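PDB 1AW9: glutathione s-transferase III from Zea mays, which probably conjugates reduced glutathione to a wide range of hydrophobic electrophiles, helping maize to detoxify certain herbicides. Local coordinates for residues S11-R16 and H105-A110; A18-E23 and A69-I74; N49-I54 and V63-R68; L57-E62 and A75-S80. One frame throughout, in Å; residues are numbered along the deposited sequence.

Interaction 1: S11-R16 and H105-A110; sequences SPNVVR and HFYPNA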
loop_
_atom_site.group_PDB
_atom_site.type_symbol
_atom_site.label_atom_id
_atom_site.label_comp_id
_atom_site.label_asym_id
_atom_site.label_seq_id
_atom_site.Cartn_x
_atom_site.Cartn_y
_atom_site.Cartn_z
ATOM N N SER A 11 -15.708 -21.846 -2.872
ATOM C CA SER A 11 -14.640 -21.321 -2.062
ATOM C C SER A 11 -13.576 -22.388 -1.762
ATOM O O SER A 11 -13.860 -23.397 -1.088
ATOM C CB SER A 11 -15.235 -20.766 -0.785
ATOM O OG SER A 11 -14.393 -21.041 0.315
ATOM N N PRO A 12 -12.314 -22.142 -2.180
ATOM C CA PRO A 12 -11.243 -23.114 -1.941
ATOM C C PRO A 12 -11.047 -23.466 -0.466
ATOM O O PRO A 12 -10.467 -24.503 -0.130
ATOM C CB PRO A 12 -9.993 -22.415 -2.513
ATOM C CG PRO A 12 -10.518 -21.492 -3.548
ATOM C CD PRO A 12 -11.795 -20.954 -2.883
ATOM N N ASN A 13 -11.494 -22.594 0.421
ATOM C CA ASN A 13 -11.315 -22.868 1.825
ATOM C C ASN A 13 -12.364 -23.882 2.255
ATOM O O ASN A 13 -12.129 -24.665 3.173
ATOM C CB ASN A 13 -11.322 -21.571 2.637
ATOM C CG ASN A 13 -10.002 -20.788 2.505
ATOM O OD1 ASN A 13 -8.925 -21.375 2.512
ATOM N ND2 ASN A 13 -10.090 -19.473 2.345
ATOM N N VAL A 14 -13.504 -23.903 1.560
ATOM C CA VAL A 14 -14.548 -24.897 1.842
ATOM C C VAL A 14 -14.060 -26.193 1.207
ATOM O O VAL A 14 -14.089 -27.244 1.832
ATOM C CB VAL A 14 -15.908 -24.510 1.245
ATOM C CG1 VAL A 14 -16.900 -25.695 1.280
ATOM C CG2 VAL A 14 -16.459 -23.356 2.024
ATOM N N VAL A 15 -13.511 -26.107 -0.003
ATOM C CA VAL A 15 -12.986 -27.294 -0.667
ATOM C C VAL A 15 -11.841 -27.960 0.118
ATOM O O VAL A 15 -11.678 -29.169 0.036
ATOM C CB VAL A 15 -12.574 -26.991 -2.117
ATOM C CG1 VAL A 15 -11.972 -28.245 -2.794
ATOM C CG2 VAL A 15 -13.773 -26.480 -2.884
ATOM N N ARG A 16 -11.057 -27.199 0.884
ATOM C CA ARG A 16 -9.982 -27.789 1.673
ATOM C C ARG A 16 -10.556 -28.731 2.730
ATOM O O ARG A 16 -9.874 -29.673 3.179
ATOM C CB ARG A 16 -9.151 -26.718 2.407
ATOM C CG ARG A 16 -7.964 -27.295 3.258
ATOM C CD ARG A 16 -7.174 -26.301 4.199
ATOM N NE ARG A 16 -6.407 -25.315 3.436
ATOM C CZ ARG A 16 -6.824 -24.072 3.202
ATOM N NH1 ARG A 16 -7.976 -23.649 3.716
ATOM N NH2 ARG A 16 -6.219 -23.335 2.275
ATOM N N HIS A 105 3.378 -20.128 4.557
ATOM C CA HIS A 105 4.129 -19.813 3.354
ATOM C C HIS A 105 3.441 -20.062 2.067
ATOM O O HIS A 105 3.601 -19.300 1.121
ATOM C CB HIS A 105 5.435 -20.562 3.343
ATOM C CG HIS A 105 6.347 -20.090 4.389
ATOM N ND1 HIS A 105 6.408 -20.684 5.628
ATOM C CD2 HIS A 105 7.152 -19.008 4.439
ATOM C CE1 HIS A 105 7.214 -19.982 6.398
ATOM N NE2 HIS A 105 7.678 -18.957 5.701
ATOM N N PHE A 106 2.701 -21.142 2.005
ATOM C CA PHE A 106 2.007 -21.487 0.787
ATOM C C PHE A 106 0.689 -20.727 0.717
ATOM O O PHE A 106 0.465 -19.927 -0.204
ATOM C CB PHE A 106 1.807 -23.019 0.726
ATOM C CG PHE A 106 1.046 -23.485 -0.482
ATOM C CD1 PHE A 106 1.697 -23.700 -1.697
ATOM C CD2 PHE A 106 -0.334 -23.646 -0.433
ATOM C CE1 PHE A 106 0.977 -24.053 -2.852
ATOM C CE2 PHE A 106 -1.064 -24.002 -1.583
ATOM C CZ PHE A 106 -0.399 -24.200 -2.793
ATOM N N TYR A 107 -0.142 -20.916 1.720
ATOM C CA TYR A 107 -1.445 -20.266 1.691
ATOM C C TYR A 107 -1.435 -18.749 1.461
ATOM O O TYR A 107 -2.019 -18.268 0.483
ATOM C CB TYR A 107 -2.274 -20.610 2.953
ATOM C CG TYR A 107 -3.643 -19.965 2.939
ATOM C CD1 TYR A 107 -4.602 -20.385 2.035
ATOM C CD2 TYR A 107 -3.934 -18.898 3.767
ATOM C CE1 TYR A 107 -5.835 -19.746 1.934
ATOM C CE2 TYR A 107 -5.184 -18.232 3.682
ATOM C CZ TYR A 107 -6.138 -18.664 2.752
ATOM O OH TYR A 107 -7.386 -18.039 2.583
ATOM N N PRO A 108 -0.692 -17.992 2.291
ATOM C CA PRO A 108 -0.667 -16.538 2.103
ATOM C C PRO A 108 -0.216 -16.042 0.741
ATOM O O PRO A 108 -0.420 -14.898 0.408
ATOM C CB PRO A 108 0.252 -16.054 3.220
ATOM C CG PRO A 108 0.201 -17.189 4.232
ATOM C CD PRO A 108 0.289 -18.381 3.319
ATOM N N ASN A 109 0.449 -16.891 -0.017
ATOM C CA ASN A 109 0.898 -16.498 -1.341
ATOM C C ASN A 109 0.001 -17.070 -2.416
ATOM O O ASN A 109 -0.229 -16.407 -3.441
ATOM C CB ASN A 109 2.355 -16.889 -1.536
ATOM C CG ASN A 109 3.265 -16.055 -0.681
ATOM O OD1 ASN A 109 3.311 -14.846 -0.845
ATOM N ND2 ASN A 109 3.959 -16.675 0.265
ATOM N N ALA A 110 -0.551 -18.259 -2.167
ATOM C CA ALA A 110 -1.439 -18.905 -3.132
ATOM C C ALA A 110 -2.783 -18.228 -3.201
ATOM O O ALA A 110 -3.308 -18.042 -4.294
ATOM C CB ALA A 110 -1.631 -20.371 -2.794
#
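The side-chain oxygen of Asn-13, OD1, is gripped by both terminal nitrogens of Arg-16, NH1 at 2.7 Å and NH2 in a weaker bond at 3.3 Å, while the nitrogen of the same amide reaches across to Tyr-107. This is the domain interface of the glutathione S-transferase fold: Asn-13 sits in the first turn of helix 12-23 of the thioredoxin-like domain, probably within the glutathione site, and Tyr-107 comes from helix 92-122 of the helical domain. CG of Tyr-107, anti to the backbone N (chi1 -179°), carries the ring across to helix 12-23. Asn-13 ND2 donates to Tyr-107 OH at 3.1 Å, fairly straight (161°) and in the amide plane; a second bond takes ND2 to Leu-123 O of the second subunit. The guanidinium, with OD1 in its plane, stands almost perpendicular (86°) to the Tyr-107 ring, Arg-16 NH2 coming to 3.4 Å from Tyr-107 CD1. Tyr-171 meets that ring edge-to-face. Putting an alanine at Asn-13 removes the whole amide, and is likely to leave the Arg-16 guanidinium freer to turn and Tyr-107 OH without this donor. Just before the helix, Ser-11 serves as N-cap, its OG accepting from Val-14 N at 3.2 Å.

Interaction 2: A18-E23 and A69-I74; sequences ATVLNE and AINRYI
Val-20 lays its isopropyl group over one face of the Asn-71 side-chain amide, so that the two helices of the thioredoxin-like domain meet through a branched carbon set against a flat polar group. The segments 18-23 and 69-74 of these helices run almost parallel, their axes 9.6 Å apart at closest approach and 12° from a common direction. Val-20 CG2 lies closest to the amide, 3.5 Å from Asn-71 ND2, and Val-20 CB leans toward its oxygen side, 3.7 Å from Asn-71 OD1. The other methyl, CG1, anti to the backbone N (chi1 166°), borders Asn-71 and also reaches Ile-74. One turn beyond Asn-71, the Ile-74 branch methyl CG2 touches two partners, Val-20 CG1 and Leu-21 CD2, each at 4.2 Å. Leu-21 leaves the backbone neither toward nor away from helix 67-77, and its CD2 branch reaches the isoleucine. Further apolar groups border the seam: Leu-85 packs on Val-20, Leu-26 on Ile-74, and Phe-28 of strand 28-31 on Leu-21. The polar end of Asn-71 is spoken for, its ND2 donating to Asn-167 OD1 and to Arg-16 O one turn before Val-20. Between the two segments the touching groups meet by van der Waals contact: a buried amide whose nitrogen is satisfied by outside acceptors can offer its face to a valine, and the fit depends on shape and close approach instead of on polar pairing.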
loop_
_atom_site.group_PDB
_atom_site.type_symbol
_atom_site.label_atom_id
_atom_site.label_comp_id
_atom_site.label_asym_id
_atom_site.label_seq_id
_atom_site.Cartn_x
_atom_site.Cartn_y
_atom_site.Cartn_z
ATOM N N ALA A 18 -13.756 -30.208 2.533
ATOM C CA ALA A 18 -14.411 -31.272 1.792
ATOM C C ALA A 18 -13.336 -32.321 1.429
ATOM O O ALA A 18 -13.563 -33.531 1.535
ATOM C CB ALA A 18 -15.058 -30.687 0.528
ATOM N N THR A 19 -12.148 -31.844 1.052
ATOM C CA THR A 19 -11.023 -32.700 0.699
ATOM C C THR A 19 -10.803 -33.717 1.811
ATOM O O THR A 19 -10.814 -34.919 1.579
ATOM C CB THR A 19 -9.724 -31.865 0.494
ATOM O OG1 THR A 19 -9.865 -31.050 -0.668
ATOM C CG2 THR A 19 -8.528 -32.736 0.287
ATOM N N VAL A 20 -10.631 -33.236 3.029
ATOM C CA VAL A 20 -10.402 -34.115 4.143
ATOM C C VAL A 20 -11.635 -34.966 4.484
ATOM O O VAL A 20 -11.483 -36.128 4.849
ATOM C CB VAL A 20 -9.851 -33.321 5.341
ATOM C CG1 VAL A 20 -9.923 -34.110 6.614
ATOM C CG2 VAL A 20 -8.407 -32.984 5.079
ATOM N N LEU A 21 -12.848 -34.455 4.285
ATOM C CA LEU A 21 -14.034 -35.261 4.604
ATOM C C LEU A 21 -14.168 -36.462 3.652
ATOM O O LEU A 21 -14.514 -37.557 4.090
ATOM C CB LEU A 21 -15.320 -34.423 4.621
ATOM C CG LEU A 21 -15.460 -33.269 5.651
ATOM C CD1 LEU A 21 -16.705 -32.491 5.377
ATOM C CD2 LEU A 21 -15.475 -33.729 7.070
ATOM N N ASN A 22 -13.851 -36.284 2.372
ATOM C CA ASN A 22 -13.922 -37.395 1.437
ATOM C C ASN A 22 -12.833 -38.418 1.691
ATOM O O ASN A 22 -13.060 -39.604 1.551
ATOM C CB ASN A 22 -13.833 -36.911 0.020
ATOM C CG ASN A 22 -15.026 -36.145 -0.357
ATOM O OD1 ASN A 22 -16.127 -36.538 -0.020
ATOM N ND2 ASN A 22 -14.838 -35.006 -1.009
ATOM N N GLU A 23 -11.642 -37.985 2.068
ATOM C CA GLU A 23 -10.581 -38.942 2.317
ATOM C C GLU A 23 -11.035 -39.888 3.413
ATOM O O GLU A 23 -10.853 -41.083 3.306
ATOM C CB GLU A 23 -9.296 -38.233 2.729
ATOM C CG GLU A 23 -8.544 -37.580 1.590
ATOM C CD GLU A 23 -7.781 -38.574 0.708
ATOM O OE1 GLU A 23 -7.530 -39.715 1.143
ATOM O OE2 GLU A 23 -7.409 -38.217 -0.422
ATOM N N ALA A 69 -8.389 -26.102 11.521
ATOM C CA ALA A 69 -8.740 -26.640 12.831
ATOM C C ALA A 69 -9.749 -27.751 12.576
ATOM O O ALA A 69 -9.716 -28.804 13.211
ATOM C CB ALA A 69 -9.352 -25.563 13.692
ATOM N N ILE A 70 -10.658 -27.512 11.647
ATOM C CA ILE A 70 -11.649 -28.505 11.292
ATOM C C ILE A 70 -10.961 -29.747 10.738
ATOM O O ILE A 70 -11.247 -30.852 11.200
ATOM C CB ILE A 70 -12.656 -27.988 10.261
ATOM C CG1 ILE A 70 -13.494 -26.847 10.862
ATOM C CG2 ILE A 70 -13.554 -29.132 9.806
ATOM C CD1 ILE A 70 -14.306 -26.037 9.831
ATOM N N ASN A 71 -10.047 -29.584 9.777
ATOM C CA ASN A 71 -9.331 -30.712 9.203
ATOM C C ASN A 71 -8.549 -31.522 10.221
ATOM O O ASN A 71 -8.524 -32.749 10.170
ATOM C CB ASN A 71 -8.409 -30.251 8.076
ATOM C CG ASN A 71 -9.182 -29.927 6.849
ATOM O OD1 ASN A 71 -10.401 -30.020 6.875
ATOM N ND2 ASN A 71 -8.511 -29.568 5.769
ATOM N N ARG A 72 -7.934 -30.859 11.178
ATOM C CA ARG A 72 -7.150 -31.591 12.126
ATOM C C ARG A 72 -8.056 -32.346 13.083
ATOM O O ARG A 72 -7.806 -33.513 13.395
ATOM C CB ARG A 72 -6.210 -30.662 12.860
ATOM C CG ARG A 72 -5.331 -31.406 13.819
ATOM C CD ARG A 72 -3.895 -30.993 13.682
ATOM N NE ARG A 72 -3.008 -31.940 14.360
ATOM C CZ ARG A 72 -1.700 -31.763 14.485
ATOM N NH1 ARG A 72 -1.130 -30.674 13.979
ATOM N NH2 ARG A 72 -0.961 -32.680 15.093
ATOM N N TYR A 73 -9.128 -31.696 13.517
ATOM C CA TYR A 73 -10.095 -32.307 14.429
ATOM C C TYR A 73 -10.688 -33.575 13.814
ATOM O O TYR A 73 -10.667 -34.636 14.409
ATOM C CB TYR A 73 -11.201 -31.312 14.734
ATOM C CG TYR A 73 -12.430 -31.907 15.369
ATOM C CD1 TYR A 73 -12.505 -32.117 16.747
ATOM C CD2 TYR A 73 -13.552 -32.188 14.592
ATOM C CE1 TYR A 73 -13.674 -32.576 17.329
ATOM C CE2 TYR A 73 -14.718 -32.646 15.160
ATOM C CZ TYR A 73 -14.776 -32.830 16.525
ATOM O OH TYR A 73 -15.983 -33.209 17.065
ATOM N N ILE A 74 -11.223 -33.449 12.617
ATOM C CA ILE A 74 -11.786 -34.569 11.917
ATOM C C ILE A 74 -10.731 -35.664 11.684
ATOM O O ILE A 74 -11.056 -36.826 11.800
ATOM C CB ILE A 74 -12.342 -34.100 10.569
ATOM C CG1 ILE A 74 -13.563 -33.202 10.782
ATOM C CG2 ILE A 74 -12.571 -35.274 9.640
ATOM C CD1 ILE A 74 -14.685 -33.808 11.605
#

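Interaction 3: N49-I54 and V63-R68; sequences NPFGQI and VLFESR. With CD (cadmium ion), chain E.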
loop_
_atom_site.group_PDB
_atom_site.type_symbol
_atom_site.label_atom_id
_atom_site.label_comp_id
_atom_site.label_asym_id
_atom_site.label_seq_id
_atom_site.Cartn_x
_atom_site.Cartn_y
_atom_site.Cartn_z
ATOM N N ASN A 49 -19.863 -19.161 13.693
ATOM C CA ASN A 49 -18.541 -18.521 13.711
ATOM C C ASN A 49 -18.620 -17.047 14.124
ATOM O O ASN A 49 -19.034 -16.213 13.327
ATOM C CB ASN A 49 -17.862 -18.601 12.338
ATOM C CG ASN A 49 -16.404 -18.157 12.379
ATOM O OD1 ASN A 49 -15.692 -18.223 11.384
ATOM N ND2 ASN A 49 -15.940 -17.756 13.542
ATOM N N PRO A 50 -18.195 -16.712 15.358
ATOM C CA PRO A 50 -18.243 -15.317 15.802
ATOM C C PRO A 50 -17.346 -14.413 14.968
ATOM O O PRO A 50 -17.583 -13.206 14.910
ATOM C CB PRO A 50 -17.840 -15.394 17.275
ATOM C CG PRO A 50 -17.063 -16.636 17.362
ATOM C CD PRO A 50 -17.796 -17.590 16.464
ATOM N N PHE A 51 -16.347 -14.991 14.286
ATOM C CA PHE A 51 -15.487 -14.192 13.398
ATOM C C PHE A 51 -16.204 -13.935 12.092
ATOM O O PHE A 51 -15.746 -13.135 11.280
ATOM C CB PHE A 51 -14.131 -14.845 13.141
ATOM C CG PHE A 51 -13.269 -14.863 14.350
ATOM C CD1 PHE A 51 -12.592 -13.721 14.741
ATOM C CD2 PHE A 51 -13.210 -15.981 15.153
ATOM C CE1 PHE A 51 -11.880 -13.688 15.915
ATOM C CE2 PHE A 51 -12.496 -15.956 16.339
ATOM C CZ PHE A 51 -11.827 -14.803 16.722
ATOM N N GLY A 52 -17.335 -14.619 11.905
ATOM C CA GLY A 52 -18.147 -14.450 10.712
ATOM C C GLY A 52 -17.532 -14.871 9.395
ATOM O O GLY A 52 -17.855 -14.286 8.352
ATOM N N GLN A 53 -16.639 -15.857 9.447
ATOM C CA GLN A 53 -15.984 -16.387 8.258
ATOM C C GLN A 53 -16.401 -17.830 8.014
ATOM O O GLN A 53 -16.789 -18.581 8.924
ATOM C CB GLN A 53 -14.451 -16.318 8.371
ATOM C CG GLN A 53 -13.869 -14.959 8.047
ATOM C CD GLN A 53 -12.751 -14.561 9.007
ATOM O OE1 GLN A 53 -11.795 -15.316 9.205
ATOM N NE2 GLN A 53 -12.878 -13.381 9.626
ATOM N N ILE A 54 -16.372 -18.160 6.738
ATOM C CA ILE A 54 -16.691 -19.472 6.202
ATOM C C ILE A 54 -15.323 -20.187 6.049
ATOM O O ILE A 54 -14.313 -19.533 5.733
ATOM C CB ILE A 54 -17.413 -19.243 4.837
ATOM C CG1 ILE A 54 -18.871 -18.888 5.090
ATOM C CG2 ILE A 54 -17.207 -20.372 3.877
ATOM C CD1 ILE A 54 -19.532 -19.767 6.099
ATOM N N VAL A 63 -19.187 -27.396 17.137
ATOM C CA VAL A 63 -19.117 -26.396 16.073
ATOM C C VAL A 63 -17.644 -26.002 16.001
ATOM O O VAL A 63 -16.990 -25.756 17.020
ATOM C CB VAL A 63 -19.930 -25.110 16.354
ATOM C CG1 VAL A 63 -19.913 -24.203 15.121
ATOM C CG2 VAL A 63 -21.358 -25.436 16.734
ATOM N N LEU A 64 -17.093 -26.032 14.805
ATOM C CA LEU A 64 -15.704 -25.666 14.635
ATOM C C LEU A 64 -15.657 -24.744 13.447
ATOM O O LEU A 64 -16.567 -24.731 12.617
ATOM C CB LEU A 64 -14.831 -26.912 14.388
ATOM C CG LEU A 64 -14.752 -27.966 15.508
ATOM C CD1 LEU A 64 -15.753 -29.065 15.201
ATOM C CD2 LEU A 64 -13.352 -28.545 15.674
ATOM N N PHE A 65 -14.650 -23.896 13.435
ATOM C CA PHE A 65 -14.424 -22.967 12.336
ATOM C C PHE A 65 -12.889 -22.904 12.297
ATOM O O PHE A 65 -12.217 -23.373 13.254
ATOM C CB PHE A 65 -15.137 -21.619 12.548
ATOM C CG PHE A 65 -14.879 -20.994 13.889
ATOM C CD1 PHE A 65 -13.748 -20.210 14.110
ATOM C CD2 PHE A 65 -15.753 -21.200 14.940
ATOM C CE1 PHE A 65 -13.500 -19.650 15.359
ATOM C CE2 PHE A 65 -15.513 -20.640 16.204
ATOM C CZ PHE A 65 -14.390 -19.870 16.411
ATOM N N GLU A 66 -12.361 -22.392 11.179
ATOM C CA GLU A 66 -10.917 -22.332 10.828
ATOM C C GLU A 66 -10.758 -23.669 10.089
ATOM O O GLU A 66 -10.737 -24.726 10.703
ATOM C CB GLU A 66 -9.980 -22.296 12.043
ATOM C CG GLU A 66 -10.013 -21.013 12.879
ATOM C CD GLU A 66 -9.762 -19.776 12.031
ATOM O OE1 GLU A 66 -8.587 -19.507 11.642
ATOM O OE2 GLU A 66 -10.771 -19.084 11.742
ATOM N N SER A 67 -10.716 -23.621 8.772
ATOM C CA SER A 67 -10.629 -24.826 7.960
ATOM C C SER A 67 -9.576 -25.835 8.435
ATOM O O SER A 67 -9.845 -27.031 8.475
ATOM C CB SER A 67 -10.447 -24.473 6.465
ATOM O OG SER A 67 -9.105 -24.072 6.211
ATOM N N ARG A 68 -8.402 -25.359 8.841
ATOM C CA ARG A 68 -7.340 -26.240 9.311
ATOM C C ARG A 68 -7.645 -26.823 10.690
ATOM O O ARG A 68 -7.162 -27.899 11.019
ATOM C CB ARG A 68 -5.993 -25.508 9.333
ATOM C CG ARG A 68 -5.541 -25.046 7.974
ATOM C CD ARG A 68 -4.220 -24.295 8.017
ATOM N NE ARG A 68 -3.935 -23.811 6.669
ATOM C CZ ARG A 68 -4.563 -22.785 6.109
ATOM N NH1 ARG A 68 -5.471 -22.110 6.814
ATOM N NH2 ARG A 68 -4.458 -22.570 4.802
HETATM CD CD CD E . -9.610 -17.666 10.273
#
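Two walls of the probable glutathione site meet here, the loop that brings in Gln-53 and Ile-54 and the strand-to-helix corner that holds Glu-66 and Ser-67. Phe-65 projects from the second onto the first. The Asn-49 amide lies flat over one face of its ring, planes 16° apart and Asn-49 CG 3.6 Å from Phe-65 CG. A chi1 of 50° puts the Phe-65 ring in the crowded position between backbone N and carbonyl carbon, turned to the loop. There Pro-50 CD touches Phe-65 CE2 at 3.8 Å, and Phe-65 CE1 comes to the edge of the Phe-51 ring, 3.7 Å from Phe-51 CD2. Trimming Phe-65 to an alanine would probably open a gap beneath the Asn-49 amide and leave the type I turn 49-52 less well supported. Beyond the ring, Glu-66 is the helix N-cap residue, and both its carboxylate oxygens bind a cadmium ion, OE1 at 2.5 Å. Gln-53 OE1 lies 3.4 Å from that ion and accepts from His-105 NE2 of the third subunit, whose ring stacks on Phe-51. This loop, facing the corner at the start of helix 67-77, is the arrangement of the glutathione site in the thioredoxin-like domain of glutathione S-transferases.

Interaction 4: L57-E62 and A75-S80; sequences LVDGDE and ASKYAS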
loop_
_atom_site.group_PDB
_atom_site.type_symbol
_atom_site.label_atom_id
_atom_site.label_comp_id
_atom_site.label_asym_id
_atom_site.label_seq_id
_atom_site.Cartn_x
_atom_site.Cartn_y
_atom_site.Cartn_z
ATOM N N LEU A 57 -18.161 -25.998 10.603
ATOM C CA LEU A 57 -18.646 -27.352 10.481
ATOM C C LEU A 57 -19.344 -27.689 11.762
ATOM O O LEU A 57 -18.855 -27.325 12.842
ATOM C CB LEU A 57 -17.495 -28.334 10.243
ATOM C CG LEU A 57 -17.851 -29.823 10.194
ATOM C CD1 LEU A 57 -17.767 -30.344 8.778
ATOM C CD2 LEU A 57 -16.909 -30.578 11.077
ATOM N N VAL A 58 -20.523 -28.293 11.648
ATOM C CA VAL A 58 -21.246 -28.718 12.853
ATOM C C VAL A 58 -21.149 -30.243 12.986
ATOM O O VAL A 58 -21.611 -30.978 12.107
ATOM C CB VAL A 58 -22.735 -28.322 12.842
ATOM C CG1 VAL A 58 -23.412 -28.903 14.080
ATOM C CG2 VAL A 58 -22.882 -26.810 12.807
ATOM N N ASP A 59 -20.471 -30.707 14.025
ATOM C CA ASP A 59 -20.321 -32.133 14.247
ATOM C C ASP A 59 -21.174 -32.561 15.448
ATOM O O ASP A 59 -20.695 -32.706 16.598
ATOM C CB ASP A 59 -18.861 -32.507 14.455
ATOM C CG ASP A 59 -18.657 -34.009 14.512
ATOM O OD1 ASP A 59 -19.416 -34.730 13.835
ATOM O OD2 ASP A 59 -17.754 -34.468 15.251
ATOM N N GLY A 60 -22.448 -32.785 15.149
ATOM C CA GLY A 60 -23.381 -33.152 16.180
ATOM C C GLY A 60 -23.585 -31.947 17.069
ATOM O O GLY A 60 -24.279 -31.010 16.704
ATOM N N ASP A 61 -22.919 -31.951 18.212
ATOM C CA ASP A 61 -23.035 -30.867 19.178
ATOM C C ASP A 61 -21.857 -29.885 19.072
ATOM O O ASP A 61 -21.894 -28.790 19.639
ATOM C CB ASP A 61 -23.155 -31.440 20.620
ATOM C CG ASP A 61 -21.927 -32.289 21.054
ATOM O OD1 ASP A 61 -21.381 -33.057 20.214
ATOM O OD2 ASP A 61 -21.531 -32.203 22.254
ATOM N N GLU A 62 -20.836 -30.298 18.325
ATOM C CA GLU A 62 -19.630 -29.521 18.124
ATOM C C GLU A 62 -19.712 -28.594 16.947
ATOM O O GLU A 62 -20.246 -28.943 15.902
ATOM C CB GLU A 62 -18.467 -30.472 17.886
ATOM C CG GLU A 62 -18.299 -31.500 18.960
ATOM C CD GLU A 62 -17.736 -30.900 20.232
ATOM O OE1 GLU A 62 -18.238 -29.834 20.677
ATOM O OE2 GLU A 62 -16.778 -31.491 20.787
ATOM N N ALA A 75 -9.488 -35.298 11.359
ATOM C CA ALA A 75 -8.423 -36.272 11.084
ATOM C C ALA A 75 -8.039 -37.111 12.293
ATOM O O ALA A 75 -7.633 -38.262 12.151
ATOM C CB ALA A 75 -7.189 -35.595 10.498
ATOM N N SER A 76 -8.131 -36.542 13.483
ATOM C CA SER A 76 -7.797 -37.314 14.673
ATOM C C SER A 76 -9.030 -37.967 15.286
ATOM O O SER A 76 -8.952 -39.076 15.800
ATOM C CB SER A 76 -7.057 -36.459 15.710
ATOM O OG SER A 76 -7.616 -35.159 15.819
ATOM N N LYS A 77 -10.175 -37.305 15.181
ATOM C CA LYS A 77 -11.413 -37.820 15.739
ATOM C C LYS A 77 -11.875 -39.038 14.973
ATOM O O LYS A 77 -12.198 -40.063 15.564
ATOM C CB LYS A 77 -12.502 -36.748 15.740
ATOM C CG LYS A 77 -13.701 -37.087 16.567
ATOM C CD LYS A 77 -14.925 -36.779 15.788
ATOM C CE LYS A 77 -16.190 -37.235 16.494
ATOM N NZ LYS A 77 -16.631 -36.261 17.521
ATOM N N TYR A 78 -11.922 -38.936 13.662
ATOM C CA TYR A 78 -12.329 -40.066 12.871
ATOM C C TYR A 78 -11.083 -40.715 12.298
ATOM O O TYR A 78 -11.052 -41.084 11.124
ATOM C CB TYR A 78 -13.227 -39.616 11.748
ATOM C CG TYR A 78 -14.466 -38.926 12.210
ATOM C CD1 TYR A 78 -15.601 -39.651 12.471
ATOM C CD2 TYR A 78 -14.525 -37.538 12.303
ATOM C CE1 TYR A 78 -16.767 -39.032 12.796
ATOM C CE2 TYR A 78 -15.698 -36.897 12.630
ATOM C CZ TYR A 78 -16.816 -37.657 12.875
ATOM O OH TYR A 78 -18.013 -37.078 13.193
ATOM N N ALA A 79 -10.078 -40.885 13.152
ATOM C CA ALA A 79 -8.791 -41.474 12.797
ATOM C C ALA A 79 -8.810 -42.798 12.013
ATOM O O ALA A 79 -7.872 -43.083 11.256
ATOM C CB ALA A 79 -7.973 -41.642 14.051
ATOM N N SER A 80 -9.858 -43.600 12.201
ATOM C CA SER A 80 -9.975 -44.895 11.553
ATOM C C SER A 80 -10.715 -44.902 10.233
ATOM O O SER A 80 -10.311 -45.613 9.304
ATOM C CB SER A 80 -10.630 -45.862 12.508
ATOM O OG SER A 80 -10.015 -45.716 13.776
#
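Asp-59 answers two side chains, from the last residue of helix 67-77 and the one after it. Its OD2 forms a salt bridge with Lys-77 NZ at 3.1 Å, the ammonium meeting the oxygen nearly along the C-O axis, and its OD1 takes a weak hydrogen bond from Tyr-78 OH at 2.8 Å. The aspartate belongs to the beta hairpin of the thioredoxin-like domain, where strand 56-59 turns back into strand 62-65. With CG anti to the backbone N (chi1 -173°), the carboxylate reaches toward the helix, and the lysine and tyrosine come at it from the opposite direction. OD2 carries more than the salt bridge: Tyr-73 OH, one turn earlier in the helix, also bonds to it, and that hydroxyl is in turn paired with Lys-77 NZ. The carboxylate is held on both oxygens and probably kept charged by the neighbouring ammonium. Glu-62 OE2, 5.8 Å from Lys-77 NZ, adds a more distant negative charge. Behind Asp-59 the hairpin turns through a type II' turn, Asp-59 to Glu-62, with Gly-60 taking a positive phi, closed by Asp-59 N to Glu-62 O at 2.6 Å and Glu-62 N to Asp-59 O at 3.0 Å. In the packing, Leu-3 of the inner strand 3-6 touches both Asp-59 and Tyr-78, and Leu-26 lies against the tyrosine. Lys-77, bent at chi2 and chi4, passes over the tyrosine on its way to the aspartate, its CD 3.2 Å above the plane of the Tyr-78 ring and offset toward the rim.

How the interactions relate
Helix 67-77 runs through interactions 2, 3 and 4, and helix 12-23 joins interaction 2 to interaction 1. Interactions 2 and 4 are the closest pair, centres 8 Å apart, tied by Tyr-73 OH to Asp-59 OD2 at 2.8 Å. Interactions 3 and 4 share the hairpin, Leu-57 N lying 2.9 Å from Leu-64 O. The putative glutathione residues gather in interactions 1 and 3, whose centres are 15 Å apart: Arg-16 NH1 sits 2.8 Å from Ser-67 OG, and Arg-68 makes a cation-pi contact with Tyr-107. The cadmium ion on Glu-66 lies about 8 Å from the nearest Tyr-107 side-chain atom. Interaction 4 lies away from that site, about 21 Å between centres from interaction 1. Interactions 1 and 3 also touch the second subunit.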